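Local coordinates for luciferase-like monooxygenase (Streptomyces bottropensis, PDB 4US5), which probably acts as a flavin-dependent monooxygenase of the bacterial luciferase family, using molecular oxygen to oxidise an organic substrate, at residues S86-K89 / V90-F94; R114-L117 / P118-A121; L141-L144 / R145-D149; F198-E201 / A202-Y206. All coordinates share one frame; numbering follows the deposited sequence.

Contact 1 of 4, residues S86-K89 / V90-F94; sequences SPLK and VAEVF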
loop_
_atom_site.group_PDB
_atom_site.type_symbol
_atom_site.label_atom_id
_atom_site.label_comp_id
_atom_site.label_asym_id
_atom_site.label_seq_id
_atom_site.Cartn_x
_atom_site.Cartn_y
_atom_site.Cartn_z
ATOM N N SER B 86 -3.826 2.874 -13.341
ATOM C CA SER B 86 -4.556 1.770 -13.960
ATOM C C SER B 86 -5.666 1.320 -13.034
ATOM O O SER B 86 -5.411 1.034 -11.885
ATOM C CB SER B 86 -3.600 0.604 -14.204
ATOM O OG SER B 86 -4.312 -0.586 -14.440
ATOM N N PRO B 87 -6.916 1.215 -13.547
ATOM C CA PRO B 87 -7.967 0.658 -12.716
ATOM C C PRO B 87 -7.711 -0.777 -12.241
ATOM O O PRO B 87 -8.163 -1.141 -11.176
ATOM C CB PRO B 87 -9.208 0.746 -13.609
ATOM C CG PRO B 87 -8.908 1.901 -14.514
ATOM C CD PRO B 87 -7.453 1.777 -14.808
ATOM N N LEU B 88 -6.943 -1.567 -12.993
ATOM C CA LEU B 88 -6.611 -2.902 -12.555
ATOM C C LEU B 88 -5.677 -2.869 -11.340
ATOM O O LEU B 88 -5.845 -3.620 -10.401
ATOM C CB LEU B 88 -5.948 -3.689 -13.666
ATOM C CG LEU B 88 -5.429 -5.070 -13.271
ATOM C CD1 LEU B 88 -6.527 -5.948 -12.686
ATOM C CD2 LEU B 88 -4.787 -5.720 -14.471
ATOM N N LYS B 89 -4.683 -2.012 -11.405
ATOM C CA LYS B 89 -3.778 -1.832 -10.261
ATOM C C LYS B 89 -4.542 -1.446 -9.026
ATOM O O LYS B 89 -4.345 -2.020 -7.961
ATOM C CB LYS B 89 -2.720 -0.794 -10.583
ATOM C CG LYS B 89 -1.812 -0.421 -9.406
ATOM C CD LYS B 89 -1.144 -1.618 -8.767
ATOM C CE LYS B 89 -0.151 -1.160 -7.693
ATOM N NZ LYS B 89 0.558 -2.305 -7.054
ATOM N N VAL B 90 -5.403 -0.456 -9.124
ATOM C CA VAL B 90 -6.208 -0.070 -7.978
ATOM C C VAL B 90 -7.052 -1.238 -7.435
ATOM O O VAL B 90 -7.151 -1.440 -6.219
ATOM C CB VAL B 90 -7.077 1.161 -8.305
ATOM C CG1 VAL B 90 -8.010 1.520 -7.144
ATOM C CG2 VAL B 90 -6.188 2.351 -8.622
ATOM N N ALA B 91 -7.693 -1.970 -8.340
ATOM C CA ALA B 91 -8.481 -3.130 -7.962
ATOM C C ALA B 91 -7.644 -4.159 -7.208
ATOM O O ALA B 91 -8.069 -4.673 -6.186
ATOM C CB ALA B 91 -9.123 -3.757 -9.203
ATOM N N GLU B 92 -6.460 -4.446 -7.713
ATOM C CA GLU B 92 -5.553 -5.391 -7.059
ATOM C C GLU B 92 -5.153 -4.925 -5.648
ATOM O O GLU B 92 -5.154 -5.692 -4.702
ATOM C CB GLU B 92 -4.283 -5.563 -7.851
ATOM C CG GLU B 92 -4.435 -6.342 -9.126
ATOM C CD GLU B 92 -3.137 -6.456 -9.881
ATOM O OE1 GLU B 92 -2.282 -5.529 -9.753
ATOM O OE2 GLU B 92 -3.011 -7.440 -10.689
ATOM N N VAL B 93 -4.797 -3.657 -5.540
ATOM C CA VAL B 93 -4.408 -3.089 -4.241
ATOM C C VAL B 93 -5.543 -3.269 -3.226
ATOM O O VAL B 93 -5.327 -3.712 -2.099
ATOM C CB VAL B 93 -4.026 -1.596 -4.412
ATOM C CG1 VAL B 93 -3.949 -0.858 -3.082
ATOM C CG2 VAL B 93 -2.678 -1.474 -5.151
ATOM N N PHE B 94 -6.755 -2.922 -3.627
ATOM C CA PHE B 94 -7.847 -2.939 -2.700
ATOM C C PHE B 94 -8.395 -4.333 -2.472
ATOM O O PHE B 94 -8.919 -4.602 -1.408
ATOM C CB PHE B 94 -8.891 -1.878 -3.038
ATOM C CG PHE B 94 -8.461 -0.479 -2.602
ATOM C CD1 PHE B 94 -7.472 0.192 -3.295
ATOM C CD2 PHE B 94 -8.913 0.052 -1.435
ATOM C CE1 PHE B 94 -7.029 1.428 -2.867
ATOM C CE2 PHE B 94 -8.473 1.282 -0.981
ATOM C CZ PHE B 94 -7.509 1.970 -1.677
HETATM O O HOH W 1 -0.947 -4.644 -7.472
#
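Lys89 sets CG anti to its backbone N (chi1 174°) and then bends at chi2 (54°), which carries its chain over to Val93, four residues on. Its CE lies 3.6 Å from Val93 CG2, with the two side chains at a slant. Glu92 has an extended chain beyond CG and crosses Lys89 at about a right angle. The charged ends do not meet, as Lys89 NZ and Glu92 OE1 are 5.1 Å apart. A water spans them, accepting from Lys89 NZ at 2.8 Å and donating to Glu92 OE1 at 2.8 Å. The stronger partners lie across the dimer interface: Lys89 NZ forms a salt bridge with Glu60 of the second subunit, and Glu92 OE2 a hydrogen bond with His49 of that subunit. With an alanine here, Glu60 of the second subunit would probably lose this salt-bridge partner, and the water its donor. These residues open helix 87-100, the crossover helix of the beta-alpha-beta unit between strands 74-81 and 105-110 in the TIM barrel. Ser86 is the N-cap. Its OG takes weak bonds from Leu88 N at 3.2 Å and Lys89 N at 3.4 Å, and also bonds to Ala122 of the second subunit. In the first turn, Val90 N donates to Ser86 O at 3.1 Å. The CD1 methyl of Leu88 lies against Glu92 CG at 4.1 Å.

Contact 2 of 4, residues R114-L117 / P118-A121; sequences RVKL and PVFA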
loop_
_atom_site.group_PDB
_atom_site.type_symbol
_atom_site.label_atom_id
_atom_site.label_comp_id
_atom_site.label_asym_id
_atom_site.label_seq_id
_atom_site.Cartn_x
_atom_site.Cartn_y
_atom_site.Cartn_z
ATOM N N ARG B 114 -7.322 18.905 -8.884
ATOM C CA ARG B 114 -6.549 19.851 -8.074
ATOM C C ARG B 114 -5.074 19.442 -7.926
ATOM O O ARG B 114 -4.309 20.135 -7.272
ATOM C CB ARG B 114 -7.222 20.064 -6.711
ATOM C CG ARG B 114 -8.527 20.838 -6.829
ATOM C CD ARG B 114 -9.197 21.149 -5.507
ATOM N NE ARG B 114 -9.402 19.921 -4.730
ATOM C CZ ARG B 114 -10.445 19.092 -4.870
ATOM N NH1 ARG B 114 -11.425 19.357 -5.738
ATOM N NH2 ARG B 114 -10.524 17.995 -4.126
ATOM N N VAL B 115 -4.674 18.346 -8.583
ATOM C CA VAL B 115 -3.245 17.960 -8.660
ATOM C C VAL B 115 -2.514 18.982 -9.560
ATOM O O VAL B 115 -3.021 19.319 -10.628
ATOM C CB VAL B 115 -3.064 16.531 -9.248
ATOM C CG1 VAL B 115 -1.592 16.170 -9.355
ATOM C CG2 VAL B 115 -3.799 15.493 -8.404
ATOM N N LYS B 116 -1.351 19.489 -9.124
ATOM C CA LYS B 116 -0.565 20.430 -9.946
ATOM C C LYS B 116 -0.102 19.751 -11.236
ATOM O O LYS B 116 0.216 18.558 -11.244
ATOM C CB LYS B 116 0.633 20.961 -9.164
ATOM C CG LYS B 116 0.302 21.651 -7.827
ATOM C CD LYS B 116 1.555 22.287 -7.203
ATOM C CE LYS B 116 2.341 21.311 -6.314
ATOM N NZ LYS B 116 2.056 21.414 -4.841
ATOM N N LEU B 117 -0.057 20.500 -12.345
ATOM C CA LEU B 117 0.111 19.880 -13.678
ATOM C C LEU B 117 1.421 19.095 -13.881
ATOM O O LEU B 117 1.396 17.981 -14.391
ATOM C CB LEU B 117 -0.095 20.926 -14.801
ATOM C CG LEU B 117 -1.504 21.548 -14.862
ATOM C CD1 LEU B 117 -1.637 22.491 -16.054
ATOM C CD2 LEU B 117 -2.609 20.488 -14.882
ATOM N N PRO B 118 2.567 19.649 -13.463
ATOM C CA PRO B 118 3.802 18.887 -13.617
ATOM C C PRO B 118 3.799 17.585 -12.799
ATOM O O PRO B 118 4.374 16.564 -13.219
ATOM C CB PRO B 118 4.880 19.850 -13.112
ATOM C CG PRO B 118 4.247 21.207 -13.152
ATOM C CD PRO B 118 2.800 20.982 -12.884
ATOM N N VAL B 119 3.176 17.636 -11.626
ATOM C CA VAL B 119 3.089 16.475 -10.765
ATOM C C VAL B 119 2.184 15.439 -11.399
ATOM O O VAL B 119 2.536 14.275 -11.476
ATOM C CB VAL B 119 2.591 16.866 -9.361
ATOM C CG1 VAL B 119 2.381 15.632 -8.503
ATOM C CG2 VAL B 119 3.581 17.785 -8.716
ATOM N N PHE B 120 1.011 15.879 -11.856
ATOM C CA PHE B 120 0.075 15.023 -12.568
ATOM C C PHE B 120 0.778 14.327 -13.731
ATOM O O PHE B 120 0.614 13.128 -13.942
ATOM C CB PHE B 120 -1.136 15.854 -13.064
ATOM C CG PHE B 120 -2.175 15.047 -13.839
ATOM C CD1 PHE B 120 -1.959 14.692 -15.180
ATOM C CD2 PHE B 120 -3.371 14.646 -13.235
ATOM C CE1 PHE B 120 -2.889 13.949 -15.881
ATOM C CE2 PHE B 120 -4.322 13.914 -13.949
ATOM C CZ PHE B 120 -4.070 13.559 -15.272
ATOM N N ALA B 121 1.525 15.096 -14.527
ATOM C CA ALA B 121 2.190 14.539 -15.705
ATOM C C ALA B 121 3.201 13.455 -15.298
ATOM O O ALA B 121 3.260 12.396 -15.911
ATOM C CB ALA B 121 2.892 15.660 -16.480
#
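Phe120 N donates to Lys116 O at 2.9 Å, and the bond is almost straight (174° at the hydrogen). The donor also sits close to the direction in which the carbonyl points. One residue on, Ala121 N donates to Leu117 O at 2.9 Å. They open the i to i+4 ladder of helix 117-124, with Lys116 at the N-cap. The Lys116 side chain turns away from the helix, and its NZ bonds to the carbonyl oxygen of Ala50. Pro118 stands in the first turn. It has no N-H to give, and no acceptor is needed for it there. Its CD lies 3.5 Å from Leu117 CB, a closeness set by the peptide link between them. The helix follows strand 105-110 of the TIM barrel after a loop. Its start is closed by a hydrophobic staple, in which the residue before the N-cap packs on the residue five places later. Here these are Val115 and Phe120. With chi1 at 178° the CG1 branch of Val115 swings to the carbonyl side and reaches Phe120 CB at 3.8 Å. The two side chains cross at about a right angle. The Phe120 ring leads away from Val115; Val115 CB lies at its edge, near its plane, and the methyl meets the beta carbon rather than a ring face. The same methyl, Val115 CG1, touches Val119 CG1 at 4.1 Å. Val119 is buried against His49 and Ala50, and also packs on Phe156 of the second subunit. Phe120 leans on Leu84.

Contact 3 of 4, residues L141-L144 / R145-D149; sequences LEQL and RAYLD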
loop_
_atom_site.group_PDB
_atom_site.type_symbol
_atom_site.label_atom_id
_atom_site.label_comp_id
_atom_site.label_asym_id
_atom_site.label_seq_id
_atom_site.Cartn_x
_atom_site.Cartn_y
_atom_site.Cartn_z
ATOM N N LEU B 141 -13.843 4.438 -13.624
ATOM C CA LEU B 141 -14.644 3.961 -12.535
ATOM C C LEU B 141 -15.474 2.723 -12.941
ATOM O O LEU B 141 -15.610 1.779 -12.167
ATOM C CB LEU B 141 -15.526 5.120 -12.047
ATOM C CG LEU B 141 -16.266 5.059 -10.735
ATOM C CD1 LEU B 141 -15.396 4.609 -9.584
ATOM C CD2 LEU B 141 -16.836 6.453 -10.454
ATOM N N GLU B 142 -15.987 2.722 -14.160
ATOM C CA GLU B 142 -16.656 1.534 -14.712
ATOM C C GLU B 142 -15.687 0.383 -14.888
ATOM O O GLU B 142 -16.013 -0.763 -14.619
ATOM C CB GLU B 142 -17.257 1.813 -16.125
ATOM C CG GLU B 142 -18.647 1.194 -16.293
ATOM C CD GLU B 142 -19.713 2.071 -15.709
ATOM O OE1 GLU B 142 -20.248 2.936 -16.459
ATOM O OE2 GLU B 142 -20.017 1.879 -14.506
ATOM N N GLN B 143 -14.505 0.685 -15.405
ATOM C CA GLN B 143 -13.473 -0.335 -15.557
ATOM C C GLN B 143 -13.102 -0.947 -14.202
ATOM O O GLN B 143 -12.929 -2.151 -14.072
ATOM C CB GLN B 143 -12.211 0.263 -16.131
ATOM C CG GLN B 143 -12.180 0.564 -17.601
ATOM C CD GLN B 143 -10.773 0.965 -18.005
ATOM O OE1 GLN B 143 -10.367 2.107 -17.799
ATOM N NE2 GLN B 143 -9.991 0.005 -18.497
ATOM N N LEU B 144 -12.955 -0.093 -13.199
ATOM C CA LEU B 144 -12.626 -0.550 -11.835
ATOM C C LEU B 144 -13.708 -1.486 -11.335
ATOM O O LEU B 144 -13.426 -2.532 -10.793
ATOM C CB LEU B 144 -12.477 0.660 -10.916
ATOM C CG LEU B 144 -12.274 0.400 -9.435
ATOM C CD1 LEU B 144 -11.085 -0.523 -9.201
ATOM C CD2 LEU B 144 -12.071 1.740 -8.738
ATOM N N ARG B 145 -14.966 -1.070 -11.469
ATOM C CA ARG B 145 -16.099 -1.890 -11.006
ATOM C C ARG B 145 -16.092 -3.252 -11.711
ATOM O O ARG B 145 -16.317 -4.272 -11.072
ATOM C CB ARG B 145 -17.410 -1.093 -11.215
ATOM C CG ARG B 145 -18.690 -1.575 -10.584
ATOM C CD ARG B 145 -19.810 -0.630 -11.045
ATOM N NE ARG B 145 -20.586 -0.084 -9.950
ATOM C CZ ARG B 145 -21.513 0.864 -10.097
ATOM N NH1 ARG B 145 -21.766 1.380 -11.287
ATOM N NH2 ARG B 145 -22.193 1.285 -9.045
ATOM N N ALA B 146 -15.742 -3.276 -12.994
ATOM C CA ALA B 146 -15.652 -4.511 -13.753
ATOM C C ALA B 146 -14.508 -5.390 -13.258
ATOM O O ALA B 146 -14.652 -6.598 -13.128
ATOM C CB ALA B 146 -15.479 -4.220 -15.243
ATOM N N TYR B 147 -13.364 -4.787 -12.943
ATOM C CA TYR B 147 -12.260 -5.588 -12.408
ATOM C C TYR B 147 -12.595 -6.167 -11.048
ATOM O O TYR B 147 -12.146 -7.254 -10.699
ATOM C CB TYR B 147 -10.984 -4.769 -12.332
ATOM C CG TYR B 147 -10.316 -4.518 -13.667
ATOM C CD1 TYR B 147 -10.037 -5.559 -14.536
ATOM C CD2 TYR B 147 -9.906 -3.257 -14.012
ATOM C CE1 TYR B 147 -9.369 -5.333 -15.720
ATOM C CE2 TYR B 147 -9.262 -3.010 -15.194
ATOM C CZ TYR B 147 -9.009 -4.048 -16.049
ATOM O OH TYR B 147 -8.361 -3.802 -17.190
ATOM N N LEU B 148 -13.399 -5.465 -10.282
ATOM C CA LEU B 148 -13.835 -5.943 -8.981
ATOM C C LEU B 148 -14.971 -6.989 -9.061
ATOM O O LEU B 148 -15.382 -7.523 -8.052
ATOM C CB LEU B 148 -14.261 -4.764 -8.079
ATOM C CG LEU B 148 -13.088 -3.855 -7.668
ATOM C CD1 LEU B 148 -13.603 -2.589 -7.015
ATOM C CD2 LEU B 148 -12.153 -4.603 -6.711
ATOM N N ASP B 149 -15.481 -7.241 -10.259
ATOM C CA ASP B 149 -16.524 -8.287 -10.463
ATOM C C ASP B 149 -15.879 -9.502 -11.081
ATOM O O ASP B 149 -15.510 -9.488 -12.267
ATOM C CB ASP B 149 -17.631 -7.748 -11.392
ATOM C CG ASP B 149 -18.697 -8.794 -11.727
ATOM O OD1 ASP B 149 -18.667 -9.913 -11.160
ATOM O OD2 ASP B 149 -19.564 -8.483 -12.556
#
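The C-terminal turns of helix 134-147 bring Leu144 against Leu148 and Glu142 beside Arg145. Leu144 and Leu148 lie side by side and point the same way, with Leu144 CD1 3.9 Å from Leu148 CD1. In Leu144, CG stands opposite the backbone N (chi1 174°), while in Leu148 it stands opposite the carbonyl carbon, and the different torsions bring the two CD1 methyls alongside. The backbones are tied by Leu148 N donating to Leu144 O at 3.0 Å. Leu144 also packs on Ala91 of helix 87-100 and on Leu107 and Ile109 of strand 105-110, so it fills the layer between helix and sheet. Cut back to an alanine, this side chain is likely to leave a gap between helix and sheet and the Leu148 CD1 methyl without its neighbour. Tyr147 sits on Leu88 and Ala91, and reaches Ala122 of the second subunit. Its ring lies oblique to Gln143 O, which is 3.2 Å from Tyr147 CD2. Tyr147 N donates to the same oxygen, Gln143 O, at 2.9 Å. Further on, Asp149 N donates to Ala146 O at 3.1 Å. On the face toward helix 175-184, Glu142 OE2 stands at the edge of the Arg145 guanidinium, close to its plane, and the carboxylate and guanidinium planes are only 7° apart. The salt bridge from Glu142 OE2 to Arg145 NH1 is long, at 3.7 Å. Arg145 NH2 has a firmer partner in the carbonyl oxygen of Leu184. The guanidinium is probably held by the Leu184 carbonyl and other partners as well, and the exposed Glu142 is likely to add a modest electrostatic pull.

Contact 4 of 4, residues F198-E201 / A202-Y206; sequences FTRE and AMDTY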
loop_
_atom_site.group_PDB
_atom_site.type_symbol
_atom_site.label_atom_id
_atom_site.label_comp_id
_atom_site.label_asym_id
_atom_site.label_seq_id
_atom_site.Cartn_x
_atom_site.Cartn_y
_atom_site.Cartn_z
ATOM N N PHE B 198 -22.403 24.991 -3.398
ATOM C CA PHE B 198 -23.298 24.060 -4.078
ATOM C C PHE B 198 -23.734 22.839 -3.272
ATOM O O PHE B 198 -24.316 21.914 -3.814
ATOM C CB PHE B 198 -22.638 23.600 -5.384
ATOM C CG PHE B 198 -22.379 24.732 -6.365
ATOM C CD1 PHE B 198 -23.424 25.510 -6.822
ATOM C CD2 PHE B 198 -21.118 24.950 -6.884
ATOM C CE1 PHE B 198 -23.209 26.534 -7.731
ATOM C CE2 PHE B 198 -20.890 25.969 -7.808
ATOM C CZ PHE B 198 -21.945 26.764 -8.226
ATOM N N THR B 199 -23.461 22.840 -1.973
ATOM C CA THR B 199 -23.764 21.678 -1.154
ATOM C C THR B 199 -25.221 21.244 -1.246
ATOM O O THR B 199 -25.522 20.085 -1.523
ATOM C CB THR B 199 -23.413 21.961 0.322
ATOM O OG1 THR B 199 -22.036 22.374 0.401
ATOM C CG2 THR B 199 -23.628 20.710 1.177
ATOM N N ARG B 200 -26.139 22.170 -0.996
ATOM C CA ARG B 200 -27.550 21.832 -1.037
ATOM C C ARG B 200 -27.970 21.298 -2.402
ATOM O O ARG B 200 -28.611 20.236 -2.498
ATOM C CB ARG B 200 -28.399 23.043 -0.624
ATOM C CG ARG B 200 -29.897 22.763 -0.671
ATOM C CD ARG B 200 -30.664 23.986 -0.263
ATOM N NE ARG B 200 -30.600 24.269 1.179
ATOM C CZ ARG B 200 -31.350 23.687 2.102
ATOM N NH1 ARG B 200 -32.192 22.725 1.791
ATOM N NH2 ARG B 200 -31.258 24.060 3.353
ATOM N N GLU B 201 -27.586 21.977 -3.457
ATOM C CA GLU B 201 -27.958 21.549 -4.813
ATOM C C GLU B 201 -27.380 20.188 -5.156
ATOM O O GLU B 201 -28.072 19.328 -5.731
ATOM C CB GLU B 201 -27.529 22.584 -5.875
ATOM C CG GLU B 201 -27.883 22.187 -7.299
ATOM C CD GLU B 201 -27.400 23.153 -8.374
ATOM O OE1 GLU B 201 -26.882 24.240 -8.053
ATOM O OE2 GLU B 201 -27.553 22.816 -9.560
ATOM N N ALA B 202 -26.103 19.988 -4.835
ATOM C CA ALA B 202 -25.431 18.734 -5.130
ATOM C C ALA B 202 -26.088 17.555 -4.441
ATOM O O ALA B 202 -26.345 16.548 -5.079
ATOM C CB ALA B 202 -23.945 18.813 -4.769
HETATM N N MSE B 203 -26.387 17.687 -3.158
HETATM C CA MSE B 203 -26.972 16.616 -2.403
HETATM C C MSE B 203 -28.419 16.373 -2.853
HETATM O O MSE B 203 -28.876 15.237 -2.904
HETATM C CB MSE B 203 -26.845 16.870 -0.915
HETATM C CG MSE B 203 -25.351 16.934 -0.492
HETATM SE SE MSE B 203 -24.594 15.107 -0.429
HETATM C CE MSE B 203 -25.051 14.693 1.435
ATOM N N ASP B 204 -29.135 17.445 -3.185
ATOM C CA ASP B 204 -30.506 17.299 -3.779
ATOM C C ASP B 204 -30.442 16.531 -5.093
ATOM O O ASP B 204 -31.219 15.602 -5.302
ATOM C CB ASP B 204 -31.134 18.676 -4.021
ATOM C CG ASP B 204 -31.667 19.316 -2.742
ATOM O OD1 ASP B 204 -31.753 18.621 -1.720
ATOM O OD2 ASP B 204 -31.995 20.532 -2.769
ATOM N N THR B 205 -29.518 16.929 -5.962
ATOM C CA THR B 205 -29.326 16.318 -7.278
ATOM C C THR B 205 -28.968 14.850 -7.196
ATOM O O THR B 205 -29.531 14.004 -7.926
ATOM C CB THR B 205 -28.246 17.064 -8.069
ATOM O OG1 THR B 205 -28.704 18.396 -8.316
ATOM C CG2 THR B 205 -27.956 16.403 -9.406
ATOM N N TYR B 206 -28.055 14.515 -6.285
ATOM C CA TYR B 206 -27.685 13.127 -6.054
ATOM C C TYR B 206 -28.904 12.258 -5.750
ATOM O O TYR B 206 -29.091 11.187 -6.350
ATOM C CB TYR B 206 -26.682 13.012 -4.875
ATOM C CG TYR B 206 -26.379 11.608 -4.484
ATOM C CD1 TYR B 206 -25.793 10.726 -5.392
ATOM C CD2 TYR B 206 -26.602 11.155 -3.207
ATOM C CE1 TYR B 206 -25.491 9.416 -5.031
ATOM C CE2 TYR B 206 -26.301 9.856 -2.842
ATOM C CZ TYR B 206 -25.742 8.992 -3.749
ATOM O OH TYR B 206 -25.447 7.698 -3.363
HETATM O O HOH W 2 -28.656 20.410 -10.263
#
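The backbone bonds of this contact start at Phe198, the N-cap of helix 199-209, whose carbonyl O takes Ala202 N at 2.8 Å. A side-chain bond is added at Glu201 O, which accepts from Thr205 N at 2.8 Å and from Thr205 OG1, also at 2.8 Å. The two donors come from opposite faces of the carbonyl plane, and the hydroxyl stands 39° out of it. Thr205 OG1 is anti to the carbonyl carbon of its own residue (chi1 -64°), which turns it back to the preceding turn. A water donates to Glu201 OE2 at 2.7 Å and to Thr205 OG1 at 2.8 Å. The other threonine hydroxyl, Thr199 OG1, bonds to His192. Among the charged groups, Arg200 and Asp204 run side by side. Asp204 OD2 lies 3.7 Å from the chain carbon Arg200 CG, and its charge does not touch the guanidinium. Their charges have other mates: Arg200 bridges to Glu282, and Asp204 to Arg207. The apolar side packs inward. Ala202, Thr199 and the selenomethionine Met203 rest on Tyr190 of strand 188-191, which this helix links to strand 221-229 in a beta-alpha-beta unit of the barrel. With Thr205 OG1 giving its proton to Glu201 O and accepting from the water, the hydroxyl is probably fixed in its rotation, and the water links it to the Glu201 carboxylate.

Overall arrangement
Contacts 1 and 3 are neighbours, with centres about 9 Å apart. Helices 87-100 and 134-147 pack together there, and Leu88 N lies 3.5 Å from Tyr147 CE2. Contact 2 stays about 11 Å from contact 1 at the nearest atoms within one chain. The dimer brings them into relation: Ala122 and Leu123, from helix 117-124 of the second subunit, pack on contact 1, and Ala122 also meets contact 3. Contact 4 lies away from this interface, about 30 Å from contact 1 between centres, and no other chain of the assembly touches it. The ligands bound are sodium ions; in contact 1 the side chain of Lys89 is about 3 Å from a bound sodium ion, measured between nearest atoms.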